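Local coordinates for protein extracellular sialidase/neuraminidase, putative (Aspergillus fumigatus, PDB 2XZK) that probably hydrolyses terminal sialic acids, in particular KDN, from glycoconjugates as an extracellular fungal exo-sialidase, at residues F38-V43 against E56-T61; S224-E229 against L240-R245; D286-T291 against I309-D314. One frame throughout, in Å; residues are numbered along the deposited sequence.

Interaction 1: F38-V43 against E56-T61; sequences FRIPAV and EGRRHT. With FKD (3-deoxy-3-fluoro-D-erythro-alpha-L-manno-non-2-ulopyranosonic acid), chain C.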
loop_
_atom_site.group_PDB
_atom_site.type_symbol
_atom_site.label_atom_id
_atom_site.label_comp_id
_atom_site.label_asym_id
_atom_site.label_seq_id
_atom_site.Cartn_x
_atom_site.Cartn_y
_atom_site.Cartn_z
ATOM N N PHE A 38 -5.685 -2.772 12.457
ATOM C CA PHE A 38 -5.048 -3.121 11.195
ATOM C C PHE A 38 -4.827 -1.849 10.408
ATOM O O PHE A 38 -5.743 -1.056 10.231
ATOM C CB PHE A 38 -5.914 -4.100 10.418
ATOM C CG PHE A 38 -6.042 -5.434 11.096
ATOM C CD1 PHE A 38 -5.023 -6.366 10.983
ATOM C CD2 PHE A 38 -7.156 -5.738 11.884
ATOM C CE1 PHE A 38 -5.107 -7.600 11.615
ATOM C CE2 PHE A 38 -7.245 -6.986 12.530
ATOM C CZ PHE A 38 -6.217 -7.911 12.386
ATOM N N ARG A 39 -3.595 -1.659 9.957
ATOM C CA ARG A 39 -3.227 -0.461 9.209
ATOM C C ARG A 39 -2.287 -0.850 8.081
ATOM O O ARG A 39 -1.790 -1.976 8.038
ATOM C CB ARG A 39 -2.565 0.593 10.110
ATOM C CG ARG A 39 -3.522 1.348 11.037
ATOM C CD ARG A 39 -2.969 2.711 11.439
ATOM N NE ARG A 39 -2.857 3.542 10.247
ATOM C CZ ARG A 39 -1.966 4.502 10.052
ATOM N NH1 ARG A 39 -1.089 4.827 11.001
ATOM N NH2 ARG A 39 -1.965 5.147 8.884
ATOM N N ILE A 40 -2.059 0.100 7.180
ATOM C CA ILE A 40 -1.002 0.025 6.161
ATOM C C ILE A 40 -1.253 -1.085 5.134
ATOM O O ILE A 40 -0.501 -2.068 5.059
ATOM C CB ILE A 40 0.427 -0.086 6.790
ATOM C CG1 ILE A 40 0.561 0.725 8.099
ATOM C CG2 ILE A 40 1.494 0.311 5.780
ATOM C CD1 ILE A 40 0.215 2.208 8.014
ATOM N N PRO A 41 -2.333 -0.940 4.339
ATOM C CA PRO A 41 -2.728 -2.002 3.434
ATOM C C PRO A 41 -1.846 -2.127 2.208
ATOM O O PRO A 41 -1.248 -1.151 1.781
ATOM C CB PRO A 41 -4.123 -1.570 2.972
ATOM C CG PRO A 41 -4.098 -0.066 3.073
ATOM C CD PRO A 41 -3.300 0.181 4.327
ATOM N N ALA A 42 -1.791 -3.328 1.650
ATOM C CA ALA A 42 -1.221 -3.540 0.322
ATOM C C ALA A 42 -1.987 -4.670 -0.336
ATOM O O ALA A 42 -2.326 -5.645 0.325
ATOM C CB ALA A 42 0.268 -3.898 0.424
ATOM N N VAL A 43 -2.285 -4.532 -1.616
ATOM C CA VAL A 43 -3.024 -5.565 -2.351
ATOM C C VAL A 43 -2.467 -5.825 -3.752
ATOM O O VAL A 43 -2.103 -4.881 -4.488
ATOM C CB VAL A 43 -4.543 -5.244 -2.396
ATOM C CG1 VAL A 43 -4.821 -3.985 -3.234
ATOM C CG2 VAL A 43 -5.348 -6.454 -2.890
ATOM N N GLU A 56 -0.464 -4.337 8.273
ATOM C CA GLU A 56 0.183 -4.391 9.571
ATOM C C GLU A 56 -0.864 -4.741 10.620
ATOM O O GLU A 56 -1.862 -4.044 10.764
ATOM C CB GLU A 56 0.838 -3.050 9.898
ATOM C CG GLU A 56 2.157 -2.847 9.177
ATOM C CD GLU A 56 2.752 -1.488 9.453
ATOM O OE1 GLU A 56 2.477 -0.920 10.542
ATOM O OE2 GLU A 56 3.497 -0.987 8.578
ATOM N N GLY A 57 -0.645 -5.857 11.311
ATOM C CA GLY A 57 -1.457 -6.230 12.461
ATOM C C GLY A 57 -0.797 -5.581 13.664
ATOM O O GLY A 57 0.264 -6.013 14.101
ATOM N N ARG A 58 -1.411 -4.522 14.168
ATOM C CA ARG A 58 -0.837 -3.769 15.276
ATOM C C ARG A 58 -1.453 -4.295 16.564
ATOM O O ARG A 58 -2.628 -4.039 16.883
ATOM C CB ARG A 58 -1.059 -2.271 15.052
ATOM C CG ARG A 58 -0.449 -1.794 13.731
ATOM C CD ARG A 58 -0.505 -0.284 13.530
ATOM N NE ARG A 58 0.408 0.140 12.460
ATOM C CZ ARG A 58 0.731 1.406 12.205
ATOM N NH1 ARG A 58 0.226 2.397 12.940
ATOM N NH2 ARG A 58 1.579 1.694 11.213
ATOM N N ARG A 59 -0.632 -5.034 17.297
ATOM C CA ARG A 59 -1.120 -5.923 18.353
ATOM C C ARG A 59 -1.894 -5.197 19.442
ATOM O O ARG A 59 -3.026 -5.567 19.750
ATOM C CB ARG A 59 0.045 -6.698 18.961
ATOM C CG ARG A 59 0.659 -7.721 18.006
ATOM C CD ARG A 59 0.069 -9.108 18.242
ATOM N NE ARG A 59 0.402 -9.614 19.583
ATOM C CZ ARG A 59 -0.492 -9.899 20.533
ATOM N NH1 ARG A 59 -1.793 -9.754 20.311
ATOM N NH2 ARG A 59 -0.077 -10.352 21.712
ATOM N N HIS A 60 -1.287 -4.144 19.985
ATOM C CA HIS A 60 -1.746 -3.564 21.242
ATOM C C HIS A 60 -2.421 -2.201 21.149
ATOM O O HIS A 60 -3.290 -1.889 21.955
ATOM C CB HIS A 60 -0.583 -3.503 22.245
ATOM C CG HIS A 60 0.156 -4.796 22.394
ATOM N ND1 HIS A 60 -0.437 -5.939 22.892
ATOM C CD2 HIS A 60 1.436 -5.128 22.117
ATOM C CE1 HIS A 60 0.447 -6.921 22.901
ATOM N NE2 HIS A 60 1.590 -6.457 22.432
ATOM N N THR A 61 -1.995 -1.378 20.190
ATOM C CA THR A 61 -2.519 -0.022 20.009
ATOM C C THR A 61 -2.522 0.246 18.510
ATOM O O THR A 61 -2.130 -0.623 17.718
ATOM C CB THR A 61 -1.624 1.036 20.693
ATOM O OG1 THR A 61 -0.427 1.214 19.928
ATOM C CG2 THR A 61 -1.256 0.626 22.134
HETATM C C1 FKD C . 0.854 7.778 8.854
HETATM F F1 FKD C . 1.733 5.727 10.517
HETATM C C2 FKD C . 2.001 6.835 8.463
HETATM C C3 FKD C . 1.908 5.477 9.187
HETATM C C4 FKD C . 3.165 4.661 8.872
HETATM O O4 FKD C . 3.137 3.490 9.678
HETATM C C5 FKD C . 4.454 5.456 9.147
HETATM O O5 FKD C . 5.602 4.689 8.794
HETATM C C6 FKD C . 4.449 6.765 8.340
HETATM O O6 FKD C . 3.248 7.488 8.660
HETATM C C7 FKD C . 5.618 7.731 8.631
HETATM O O7 FKD C . 5.575 8.152 9.993
HETATM C C8 FKD C . 5.528 8.987 7.738
HETATM O O8 FKD C . 5.633 8.602 6.371
HETATM C C9 FKD C . 6.626 10.013 8.049
HETATM O O9 FKD C . 7.907 9.414 7.877
HETATM O O1A FKD C . -0.179 7.288 9.326
HETATM O O1B FKD C . 1.004 8.998 8.620
#
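Two arginines lie against each other here, Arg39 NH1 and Arg58 NH1 being 3.4 Å apart with their guanidinium planes turned 72° from one another, and both are held to one bound sugar acid. Arg39 faces the FKD carboxylate, its NH2 giving a 2.8 Å hydrogen bond to FKD O1A and NH1 a longer one to the same oxygen, which lies at the guanidinium edge. A bend at chi3 (64°) in an otherwise stretched chain swings that edge toward the acid. Ile40 CD1 sits 3.7 Å above the centre of one face of the Arg39 guanidinium. Arg58 runs extended, with Arg39 CB over the rim of one face, and its NH2 reaches FKD O4 at 2.8 Å. The same NH2, 2.8 Å from Glu56 OE1, joins NE in a side-on salt bridge to that single oxygen, both nitrogens coming from one face of the carboxylate. Glu56 OE2 accepts from Asn104 N, while Asn62 O and Asp64 take Arg58 NH1, so the guanidinium is fixed on several sides. Ile40 CG1 packs on both partners of that salt bridge, 3.4 Å from Glu56 CD. Phe-Arg-Ile-Pro is the family's FRIP motif; Arg39 and Arg245, probably with Arg302, form the sialidase arginine triad that receives the substrate carboxylate. The backbones form an antiparallel pair: Arg39 N bonds Glu56 O at 3.1 Å and Glu56 N bonds Arg39 O at 2.7 Å. The pairing is interrupted at Ile40, whose phi is positive (67°), and resumes at Ala42 with Phe54. Phe38 lies on the other sheet face, its CD1 against Gly57 CA. Strand 37-45 is the inner edge of a propeller blade, strand 51-58 its neighbour; strand 68-74 packs beyond, and Glu354 of strand 349-356 holds Arg39 NE.

Interaction 2: S224-E229 against L240-R245; sequences SGAGAE and LYRNDR. With FKD (3-deoxy-3-fluoro-D-erythro-alpha-L-manno-non-2-ulopyranosonic acid), chain C.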
loop_
_atom_site.group_PDB
_atom_site.type_symbol
_atom_site.label_atom_id
_atom_site.label_comp_id
_atom_site.label_asym_id
_atom_site.label_seq_id
_atom_site.Cartn_x
_atom_site.Cartn_y
_atom_site.Cartn_z
ATOM N N SER A 224 16.790 12.117 -6.370
ATOM C CA SER A 224 16.948 13.392 -5.704
ATOM C C SER A 224 15.583 14.044 -5.485
ATOM O O SER A 224 14.841 14.268 -6.439
ATOM C CB SER A 224 17.870 14.301 -6.531
ATOM O OG SER A 224 18.109 15.522 -5.860
ATOM N N GLY A 225 15.258 14.332 -4.227
ATOM C CA GLY A 225 14.037 15.042 -3.890
ATOM C C GLY A 225 12.816 14.172 -3.666
ATOM O O GLY A 225 11.716 14.699 -3.460
ATOM N N ALA A 226 13.001 12.851 -3.706
ATOM C CA ALA A 226 11.878 11.914 -3.491
ATOM C C ALA A 226 11.400 11.942 -2.053
ATOM O O ALA A 226 12.126 12.364 -1.148
ATOM C CB ALA A 226 12.254 10.482 -3.891
ATOM N N GLY A 227 10.178 11.478 -1.841
ATOM C CA GLY A 227 9.643 11.383 -0.498
ATOM C C GLY A 227 10.025 10.098 0.215
ATOM O O GLY A 227 10.726 9.234 -0.328
ATOM N N ALA A 228 9.564 9.984 1.451
ATOM C CA ALA A 228 9.774 8.782 2.240
ATOM C C ALA A 228 8.796 7.695 1.812
ATOM O O ALA A 228 9.164 6.524 1.763
ATOM C CB ALA A 228 9.641 9.088 3.720
ATOM N N GLU A 229 7.557 8.089 1.505
ATOM C CA GLU A 229 6.514 7.145 1.106
ATOM C C GLU A 229 6.128 7.394 -0.332
ATOM O O GLU A 229 5.371 8.333 -0.648
ATOM C CB GLU A 229 5.283 7.226 2.012
ATOM C CG GLU A 229 5.505 6.618 3.390
ATOM C CD GLU A 229 4.226 6.474 4.187
ATOM O OE1 GLU A 229 3.241 7.192 3.884
ATOM O OE2 GLU A 229 4.209 5.609 5.096
ATOM N N LEU A 240 8.529 6.174 -16.440
ATOM C CA LEU A 240 8.240 5.990 -15.016
ATOM C C LEU A 240 7.719 7.261 -14.378
ATOM O O LEU A 240 8.047 8.381 -14.799
ATOM C CB LEU A 240 9.492 5.519 -14.262
ATOM C CG LEU A 240 10.170 4.237 -14.761
ATOM C CD1 LEU A 240 11.369 3.905 -13.895
ATOM C CD2 LEU A 240 9.205 3.056 -14.810
ATOM N N TYR A 241 6.926 7.081 -13.332
ATOM C CA TYR A 241 6.221 8.161 -12.669
ATOM C C TYR A 241 6.225 7.862 -11.169
ATOM O O TYR A 241 5.682 6.835 -10.741
ATOM C CB TYR A 241 4.801 8.210 -13.259
ATOM C CG TYR A 241 3.755 9.059 -12.558
ATOM C CD1 TYR A 241 2.955 8.514 -11.547
ATOM C CD2 TYR A 241 3.483 10.359 -12.983
ATOM C CE1 TYR A 241 1.962 9.270 -10.936
ATOM C CE2 TYR A 241 2.489 11.124 -12.377
ATOM C CZ TYR A 241 1.732 10.576 -11.365
ATOM O OH TYR A 241 0.750 11.332 -10.756
ATOM N N ARG A 242 6.894 8.715 -10.388
ATOM C CA ARG A 242 6.819 8.675 -8.933
ATOM C C ARG A 242 5.803 9.701 -8.463
ATOM O O ARG A 242 5.808 10.845 -8.923
ATOM C CB ARG A 242 8.171 8.996 -8.277
ATOM C CG ARG A 242 9.177 7.848 -8.199
ATOM C CD ARG A 242 8.838 6.855 -7.093
ATOM N NE ARG A 242 8.969 7.406 -5.739
ATOM C CZ ARG A 242 9.809 6.939 -4.812
ATOM N NH1 ARG A 242 10.600 5.910 -5.077
ATOM N NH2 ARG A 242 9.848 7.502 -3.616
ATOM N N ASN A 243 4.916 9.279 -7.569
ATOM C CA ASN A 243 3.931 10.163 -6.958
ATOM C C ASN A 243 3.984 9.926 -5.451
ATOM O O ASN A 243 3.498 8.905 -4.928
ATOM C CB ASN A 243 2.543 9.895 -7.582
ATOM C CG ASN A 243 1.453 10.772 -7.012
ATOM O OD1 ASN A 243 1.424 11.051 -5.815
ATOM N ND2 ASN A 243 0.519 11.183 -7.868
ATOM N N ASP A 244 4.610 10.868 -4.750
ATOM C CA ASP A 244 5.021 10.659 -3.374
ATOM C C ASP A 244 4.246 11.518 -2.402
ATOM O O ASP A 244 3.779 12.610 -2.741
ATOM C CB ASP A 244 6.507 10.991 -3.219
ATOM C CG ASP A 244 7.428 9.993 -3.896
ATOM O OD1 ASP A 244 6.980 9.162 -4.734
ATOM O OD2 ASP A 244 8.641 10.058 -3.577
ATOM N N ARG A 245 4.115 11.011 -1.185
ATOM C CA ARG A 245 3.582 11.766 -0.056
ATOM C C ARG A 245 4.510 12.952 0.254
ATOM O O ARG A 245 5.732 12.783 0.347
ATOM C CB ARG A 245 3.482 10.827 1.146
ATOM C CG ARG A 245 3.211 11.504 2.470
ATOM C CD ARG A 245 3.148 10.455 3.551
ATOM N NE ARG A 245 3.061 11.058 4.884
ATOM C CZ ARG A 245 2.614 10.422 5.965
ATOM N NH1 ARG A 245 2.185 9.169 5.881
ATOM N NH2 ARG A 245 2.591 11.056 7.127
HETATM C C1 FKD C . 0.854 7.778 8.854
HETATM F F1 FKD C . 1.733 5.727 10.517
HETATM C C2 FKD C . 2.001 6.835 8.463
HETATM C C3 FKD C . 1.908 5.477 9.187
HETATM C C4 FKD C . 3.165 4.661 8.872
HETATM O O4 FKD C . 3.137 3.490 9.678
HETATM C C5 FKD C . 4.454 5.456 9.147
HETATM O O5 FKD C . 5.602 4.689 8.794
HETATM C C6 FKD C . 4.449 6.765 8.340
HETATM O O6 FKD C . 3.248 7.488 8.660
HETATM C C7 FKD C . 5.618 7.731 8.631
HETATM O O7 FKD C . 5.575 8.152 9.993
HETATM C C8 FKD C . 5.528 8.987 7.738
HETATM O O8 FKD C . 5.633 8.602 6.371
HETATM C C9 FKD C . 6.626 10.013 8.049
HETATM O O9 FKD C . 7.907 9.414 7.877
HETATM O O1A FKD C . -0.179 7.288 9.326
HETATM O O1B FKD C . 1.004 8.998 8.620
HETATM O O HOH W 1 6.892 10.939 2.072
#
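Residues 226-229 of the loop run at 59° to residues 242-245, joined by one nearly straight backbone bond, Arg245 N to Glu229 O at 3.0 Å, while a water links Glu229 N to Arg245 O. Two residues before Glu229, Gly227, with no side chain in the way, lets its backbone lie close to Asp244: Gly227 N gives a 2.7 Å hydrogen bond to the anti lone pair of Asp244 OD2. That oxygen also takes Arg242 NH2 on its syn side, and OD1 takes Arg242 NE through its own syn lone pair at 2.8 Å, a side-on, two-nitrogen salt bridge. Arg242 folds back on itself to make it, bending at chi2 and chi3, and Ala226 CB rests near both groups, 3.7 Å from Asp244 OD2. The loop connects two blades of the six-bladed sialidase beta-propeller, leaving strand 217-222 and entering strand 232-234, and the far end of the contact opens on the active site. There Arg245, a member of the arginine triad, extends fully beside Glu229, both side chains pointing the same way. Its NH1 and NH2 each bond FKD O1B at 3.0 Å, and FKD O8 stands 3.5 Å above the middle of one guanidinium face. Arg245 NH1 also forms a 3.0 Å salt bridge with Glu229 OE1, approached from above a carboxylate turned 79° to the guanidinium. Glu229 CD itself lies 3.4 Å from FKD O8.

Interaction 3: D286-T291 against I309-D314; sequences DAPART and ISYDAD. With K99 ((2R,3R,4R,5R,6S)-2,3-bis(fluoranyl)-4,5-bis(oxidanyl)-6-[(1R,2R)-1,2,3-tris(oxidanyl)propyl]oxane-2-carboxylic acid), chain E.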
loop_
_atom_site.group_PDB
_atom_site.type_symbol
_atom_site.label_atom_id
_atom_site.label_comp_id
_atom_site.label_asym_id
_atom_site.label_seq_id
_atom_site.Cartn_x
_atom_site.Cartn_y
_atom_site.Cartn_z
ATOM N N ASP A 286 -3.960 0.545 -23.762
ATOM C CA ASP A 286 -4.622 0.670 -25.056
ATOM C C ASP A 286 -5.814 1.629 -24.954
ATOM O O ASP A 286 -6.426 1.743 -23.893
ATOM C CB ASP A 286 -5.049 -0.721 -25.516
ATOM C CG ASP A 286 -3.975 -1.773 -25.243
ATOM O OD1 ASP A 286 -2.926 -1.762 -25.930
ATOM O OD2 ASP A 286 -4.169 -2.604 -24.331
ATOM N N ALA A 287 -6.140 2.304 -26.058
ATOM C CA ALA A 287 -7.072 3.448 -26.065
ATOM C C ALA A 287 -8.458 3.194 -25.451
ATOM O O ALA A 287 -9.102 2.201 -25.768
ATOM C CB ALA A 287 -7.219 4.002 -27.476
ATOM N N PRO A 288 -8.899 4.075 -24.535
ATOM C CA PRO A 288 -8.055 5.088 -23.907
ATOM C C PRO A 288 -7.220 4.429 -22.816
ATOM O O PRO A 288 -7.753 3.642 -22.022
ATOM C CB PRO A 288 -9.062 6.070 -23.295
ATOM C CG PRO A 288 -10.330 5.291 -23.118
ATOM C CD PRO A 288 -10.301 4.133 -24.072
ATOM N N ALA A 289 -5.915 4.703 -22.817
ATOM C CA ALA A 289 -5.031 4.217 -21.765
ATOM C C ALA A 289 -5.385 4.951 -20.476
ATOM O O ALA A 289 -5.724 6.135 -20.513
ATOM C CB ALA A 289 -3.589 4.464 -22.133
ATOM N N ARG A 290 -5.331 4.244 -19.348
ATOM C CA ARG A 290 -5.762 4.828 -18.066
ATOM C C ARG A 290 -4.791 4.541 -16.928
ATOM O O ARG A 290 -4.303 3.414 -16.780
ATOM C CB ARG A 290 -7.139 4.295 -17.668
ATOM C CG ARG A 290 -8.254 4.570 -18.685
ATOM C CD ARG A 290 -9.568 4.059 -18.154
ATOM N NE ARG A 290 -10.578 3.933 -19.202
ATOM C CZ ARG A 290 -10.704 2.870 -19.990
ATOM N NH1 ARG A 290 -9.871 1.838 -19.860
ATOM N NH2 ARG A 290 -11.663 2.830 -20.903
ATOM N N THR A 291 -4.545 5.573 -16.125
ATOM C CA THR A 291 -3.806 5.460 -14.881
ATOM C C THR A 291 -4.806 5.855 -13.806
ATOM O O THR A 291 -5.540 6.849 -13.950
ATOM C CB THR A 291 -2.579 6.398 -14.852
ATOM O OG1 THR A 291 -1.747 6.112 -15.978
ATOM C CG2 THR A 291 -1.756 6.202 -13.573
ATOM N N ILE A 309 -9.020 9.047 -12.506
ATOM C CA ILE A 309 -8.474 8.483 -13.731
ATOM C C ILE A 309 -7.723 9.581 -14.495
ATOM O O ILE A 309 -8.206 10.721 -14.589
ATOM C CB ILE A 309 -9.593 7.907 -14.635
ATOM C CG1 ILE A 309 -10.450 6.890 -13.881
ATOM C CG2 ILE A 309 -9.005 7.273 -15.903
ATOM C CD1 ILE A 309 -11.784 6.538 -14.581
ATOM N N SER A 310 -6.535 9.245 -15.005
ATOM C CA SER A 310 -5.836 10.109 -15.977
ATOM C C SER A 310 -5.782 9.377 -17.308
ATOM O O SER A 310 -5.477 8.185 -17.361
ATOM C CB SER A 310 -4.405 10.436 -15.547
ATOM O OG SER A 310 -3.756 11.237 -16.540
ATOM N N TYR A 311 -6.056 10.110 -18.382
ATOM C CA TYR A 311 -5.975 9.575 -19.741
ATOM C C TYR A 311 -4.707 10.067 -20.432
ATOM O O TYR A 311 -4.444 9.712 -21.588
ATOM C CB TYR A 311 -7.198 10.040 -20.544
ATOM C CG TYR A 311 -8.481 9.547 -19.933
ATOM C CD1 TYR A 311 -8.974 8.293 -20.258
ATOM C CD2 TYR A 311 -9.183 10.325 -19.011
ATOM C CE1 TYR A 311 -10.139 7.819 -19.697
ATOM C CE2 TYR A 311 -10.371 9.866 -18.436
ATOM C CZ TYR A 311 -10.833 8.614 -18.786
ATOM O OH TYR A 311 -11.987 8.144 -18.227
ATOM N N ASP A 312 -3.929 10.867 -19.714
ATOM C CA ASP A 312 -2.704 11.479 -20.252
ATOM C C ASP A 312 -1.570 10.478 -20.359
ATOM O O ASP A 312 -1.411 9.625 -19.493
ATOM C CB ASP A 312 -2.276 12.643 -19.382
ATOM C CG ASP A 312 -3.209 13.825 -19.504
ATOM O OD1 ASP A 312 -3.913 13.935 -20.540
ATOM O OD2 ASP A 312 -3.240 14.653 -18.571
ATOM N N ALA A 313 -0.783 10.588 -21.427
ATOM C CA ALA A 313 0.302 9.653 -21.696
ATOM C C ALA A 313 1.394 9.727 -20.624
ATOM O O ALA A 313 2.120 8.766 -20.419
ATOM C CB ALA A 313 0.882 9.901 -23.083
ATOM N N ASP A 314 1.453 10.860 -19.931
ATOM C CA ASP A 314 2.391 11.093 -18.842
ATOM C C ASP A 314 1.684 11.288 -17.497
ATOM O O ASP A 314 2.294 11.742 -16.531
ATOM C CB ASP A 314 3.250 12.324 -19.153
ATOM C CG ASP A 314 2.423 13.608 -19.347
ATOM O OD1 ASP A 314 1.163 13.585 -19.297
ATOM O OD2 ASP A 314 3.056 14.663 -19.549
HETATM O O1A K99 E . -10.734 13.195 -18.121
HETATM C C1 K99 E . -10.703 14.446 -18.141
HETATM O O1B K99 E . -11.581 15.176 -18.651
HETATM C C2 K99 E . -9.506 15.180 -17.478
HETATM C C3 K99 E . -8.339 14.249 -17.100
HETATM F F1 K99 E . -7.460 14.952 -16.280
HETATM C C4 K99 E . -7.611 13.690 -18.337
HETATM O O4 K99 E . -6.480 12.924 -17.955
HETATM O O6 K99 E . -8.971 16.206 -18.362
HETATM C C6 K99 E . -8.403 15.655 -19.602
HETATM C C5 K99 E . -7.162 14.822 -19.259
HETATM O O5 K99 E . -6.580 14.269 -20.443
HETATM C C7 K99 E . -8.092 16.732 -20.643
HETATM O O7 K99 E . -7.552 17.867 -19.957
HETATM C C8 K99 E . -9.341 17.092 -21.490
HETATM O O8 K99 E . -10.450 17.364 -20.634
HETATM C C9 K99 E . -9.763 15.977 -22.478
HETATM O O9 K99 E . -8.922 15.958 -23.646
HETATM F F2 K99 E . -9.938 15.782 -16.358
HETATM O O HOH W 2 -5.826 7.799 -22.705
HETATM O O HOH W 3 -2.625 7.789 -17.882
#
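The open end of the hairpin formed by strands 290-294 and 305-310 is tied here by an antiparallel hydrogen-bonded pair, Thr291 with Ser310, and carries a peripheral ligand site. Thr291 N reaches Ser310 O at 3.0 Å and Ser310 N reaches Thr291 O at 2.8 Å. Beyond this pair the backbones stay close, but a water replaces the direct bonds, bridging Ala289 O to Tyr311 O; another joins Thr291 OG1 with the carbonyls of Ser310 and Asp312. Pro288, after a cis peptide bond, sets CB 3.8 Å from Tyr311 CD1. Arg290 runs alongside the phenol, CG 3.9 Å from Tyr311 CE1, its guanidinium plane 70° from the ring; Asp3 takes both Arg290 NH2 and Tyr311 OH. Ser310 OG, placed anti to its own N (chi1 178°) and also hydrogen-bonded to Lys317 O, accepts from Asp312 N in an ST turn. The same stretch meets the ligand: Tyr311 N bonds K99 O4 at 2.9 Å, and K99 O5 donates to Asp312 OD1 at 2.7 Å. Strand 279-284 packs on Arg290 and Thr291, and helix 377-381 on Arg290, Ile309 and Tyr311.

Interactions 1 and 2 meet at the active site without touching: their centres are 23 Å apart, but their nearest atoms come within about 6 Å, and FKD spans the gap. Arg39 takes one oxygen of its carboxylate and Arg245 the other, while Arg58 holds O4; Arg302, also bonded to FKD, is probably the third triad arginine. Interaction 3 lies on the periphery, its centre 32 Å from that of interaction 1. FKD C2 and C2 of the K99 bound there are 29.6 Å apart, so this is a separate site. Interaction 2 does reach interaction 3, where Tyr241 CD2 packs 4.0 Å from Asp314 O, so segment 240-245 touches interaction 3 through Tyr241 and FKD through Arg245.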